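Local atomic coordinates of serine repeat antigen 5 (Plasmodium falciparum, PDB entry 6X42), a protein that is a papain-family pseudoprotease of the malaria parasite, probably with little or no proteolytic activity, and is thought to help regulate parasite egress from red blood cells. Residues A[222-227]-A[239-244]. Residues are numbered along the deposited sequence; the frame is centred on the assembly and turned at random.
Sequences NIVGYG and YWIVRN
W240 stands between I223 and Y226 on one face of an antiparallel hairpin. I223 lays CD1 over the five-membered ring, 4.0 Å from its centroid and only 7° off the normal, a CH-pi contact. With chi1 at -64°, I223 CG2 is anti to the backbone N and comes 3.5 Å from W240 CE3. From the Y226 side, CB lies 3.8 Å from W240 CE3, while the phenol ring meets CZ3 obliquely through CD1. G225 O sits at the indole edge, in its plane. On the reverse face, Y239 has CG between its backbone N and carbonyl carbon (chi1 60°), which folds the ring back over the G227 backbone; G227 CA lies 3.9 Å from the ring centroid. V224 and I241 meet at about a right angle, CG2 to CG2 at 3.8 Å, and V224 CG1 rests near R243 CB. The register slips by one here: V224 and G225 together lie opposite the single residue I241, a classic beta bulge. V224 N gives I241 O a nearly straight bond of 2.9 Å, whereas I241 N reaches G225 O from well above the carbonyl plane. Paired backbone bonds join N222 with R243 and G227 with Y239. Buried polar ends bond beyond the hairpin: Y226 OH to N25 O, N222 ND2 to A57 O and V189 O, R243 NH1 to L42 O and Y255 OH, R243 NH2 to Q43 O. Helix 172-186 packs on I223, Y226 and W240, helix 53-68 touches N222, V224 and R243 through Y60, and strands 189-193 and 255-259 extend the sheet beyond strands 219-230 and 236-243, respectively.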
loop_
_atom_site.group_PDB
_atom_site.type_symbol
_atom_site.label_atom_id
_atom_site.label_comp_id
_atom_site.label_asym_id
_atom_site.label_seq_id
_atom_site.Cartn_x
_atom_site.Cartn_y
_atom_site.Cartn_z
ATOM N N ASN A 222 -0.864 0.657 3.423
ATOM C CA ASN A 222 -0.089 -0.545 3.121
ATOM C C ASN A 222 0.094 -1.352 4.391
ATOM O O ASN A 222 0.450 -0.804 5.436
ATOM C CB ASN A 222 1.282 -0.209 2.540
ATOM C CG ASN A 222 1.187 0.549 1.234
ATOM O OD1 ASN A 222 1.232 1.782 1.217
ATOM N ND2 ASN A 222 1.013 -0.185 0.131
ATOM N N ILE A 223 -0.082 -2.667 4.290
ATOM C CA ILE A 223 0.385 -3.566 5.341
ATOM C C ILE A 223 1.833 -3.895 5.035
ATOM O O ILE A 223 2.161 -4.306 3.912
ATOM C CB ILE A 223 -0.488 -4.821 5.455
ATOM C CG1 ILE A 223 -1.907 -4.452 5.878
ATOM C CG2 ILE A 223 0.140 -5.799 6.445
ATOM C CD1 ILE A 223 -2.896 -5.607 5.769
ATOM N N VAL A 224 2.706 -3.660 6.013
ATOM C CA VAL A 224 4.150 -3.753 5.825
ATOM C C VAL A 224 4.826 -4.722 6.771
ATOM O O VAL A 224 6.039 -4.932 6.649
ATOM C CB VAL A 224 4.819 -2.363 5.890
ATOM C CG1 VAL A 224 4.167 -1.425 4.891
ATOM C CG2 VAL A 224 4.791 -1.769 7.299
ATOM N N GLY A 225 4.100 -5.284 7.719
ATOM C CA GLY A 225 4.681 -6.191 8.689
ATOM C C GLY A 225 3.590 -6.671 9.621
ATOM O O GLY A 225 2.398 -6.408 9.409
ATOM N N TYR A 226 4.015 -7.389 10.657
ATOM C CA TYR A 226 3.082 -8.079 11.540
ATOM C C TYR A 226 3.866 -8.697 12.694
ATOM O O TYR A 226 5.091 -8.863 12.635
ATOM C CB TYR A 226 2.292 -9.177 10.814
ATOM C CG TYR A 226 3.152 -10.074 9.958
ATOM C CD1 TYR A 226 3.282 -9.834 8.595
ATOM C CD2 TYR A 226 3.835 -11.160 10.507
ATOM C CE1 TYR A 226 4.068 -10.640 7.802
ATOM C CE2 TYR A 226 4.600 -11.975 9.718
ATOM C CZ TYR A 226 4.720 -11.697 8.364
ATOM O OH TYR A 226 5.499 -12.465 7.538
ATOM N N GLY A 227 3.135 -9.062 13.740
ATOM C CA GLY A 227 3.761 -9.722 14.871
ATOM C C GLY A 227 2.709 -10.184 15.848
ATOM O O GLY A 227 1.512 -9.977 15.660
ATOM N N TYR A 239 -0.965 -8.616 15.322
ATOM C CA TYR A 239 -1.213 -7.306 14.738
ATOM C C TYR A 239 -0.606 -7.203 13.344
ATOM O O TYR A 239 0.396 -7.855 13.032
ATOM C CB TYR A 239 -0.630 -6.181 15.628
ATOM C CG TYR A 239 0.858 -6.259 15.861
ATOM C CD1 TYR A 239 1.756 -5.707 14.968
ATOM C CD2 TYR A 239 1.384 -6.908 16.981
ATOM C CE1 TYR A 239 3.116 -5.791 15.180
ATOM C CE2 TYR A 239 2.750 -6.993 17.186
ATOM C CZ TYR A 239 3.610 -6.438 16.278
ATOM O OH TYR A 239 4.978 -6.527 16.446
ATOM N N TRP A 240 -1.207 -6.338 12.518
ATOM C CA TRP A 240 -0.587 -5.802 11.317
ATOM C C TRP A 240 0.144 -4.513 11.664
ATOM O O TRP A 240 -0.336 -3.726 12.486
ATOM C CB TRP A 240 -1.646 -5.437 10.263
ATOM C CG TRP A 240 -2.481 -6.567 9.758
ATOM C CD1 TRP A 240 -3.830 -6.644 9.796
ATOM C CD2 TRP A 240 -2.026 -7.780 9.126
ATOM N NE1 TRP A 240 -4.262 -7.822 9.227
ATOM C CE2 TRP A 240 -3.167 -8.532 8.806
ATOM C CE3 TRP A 240 -0.766 -8.288 8.789
ATOM C CZ2 TRP A 240 -3.088 -9.774 8.206
ATOM C CZ3 TRP A 240 -0.689 -9.521 8.193
ATOM C CH2 TRP A 240 -1.846 -10.247 7.906
ATOM N N ILE A 241 1.269 -4.272 10.992
ATOM C CA ILE A 241 1.918 -2.964 10.944
ATOM C C ILE A 241 1.467 -2.312 9.642
ATOM O O ILE A 241 1.622 -2.892 8.557
ATOM C CB ILE A 241 3.452 -3.070 11.006
ATOM C CG1 ILE A 241 3.904 -3.869 12.229
ATOM C CG2 ILE A 241 4.050 -1.676 10.994
ATOM C CD1 ILE A 241 5.402 -4.086 12.279
ATOM N N VAL A 242 0.886 -1.124 9.760
ATOM C CA VAL A 242 0.252 -0.419 8.650
ATOM C C VAL A 242 0.928 0.933 8.456
ATOM O O VAL A 242 1.096 1.706 9.406
ATOM C CB VAL A 242 -1.261 -0.241 8.893
ATOM C CG1 VAL A 242 -1.933 0.463 7.711
ATOM C CG2 VAL A 242 -1.921 -1.578 9.160
ATOM N N ARG A 243 1.283 1.216 7.207
ATOM C CA ARG A 243 1.816 2.504 6.764
ATOM C C ARG A 243 0.680 3.369 6.236
ATOM O O ARG A 243 -0.110 2.929 5.396
ATOM C CB ARG A 243 2.830 2.276 5.645
ATOM C CG ARG A 243 3.467 3.543 5.059
ATOM C CD ARG A 243 4.422 3.162 3.998
ATOM N NE ARG A 243 4.908 4.254 3.169
ATOM C CZ ARG A 243 6.090 4.853 3.270
ATOM N NH1 ARG A 243 6.913 4.623 4.272
ATOM N NH2 ARG A 243 6.466 5.691 2.331
ATOM N N ASN A 244 0.622 4.616 6.702
ATOM C CA ASN A 244 -0.297 5.629 6.195
ATOM C C ASN A 244 0.497 6.706 5.464
ATOM O O ASN A 244 1.727 6.730 5.516
ATOM C CB ASN A 244 -1.111 6.211 7.357
ATOM C CG ASN A 244 -2.459 6.776 6.945
ATOM O OD1 ASN A 244 -2.803 6.867 5.769
ATOM N ND2 ASN A 244 -3.230 7.169 7.951
#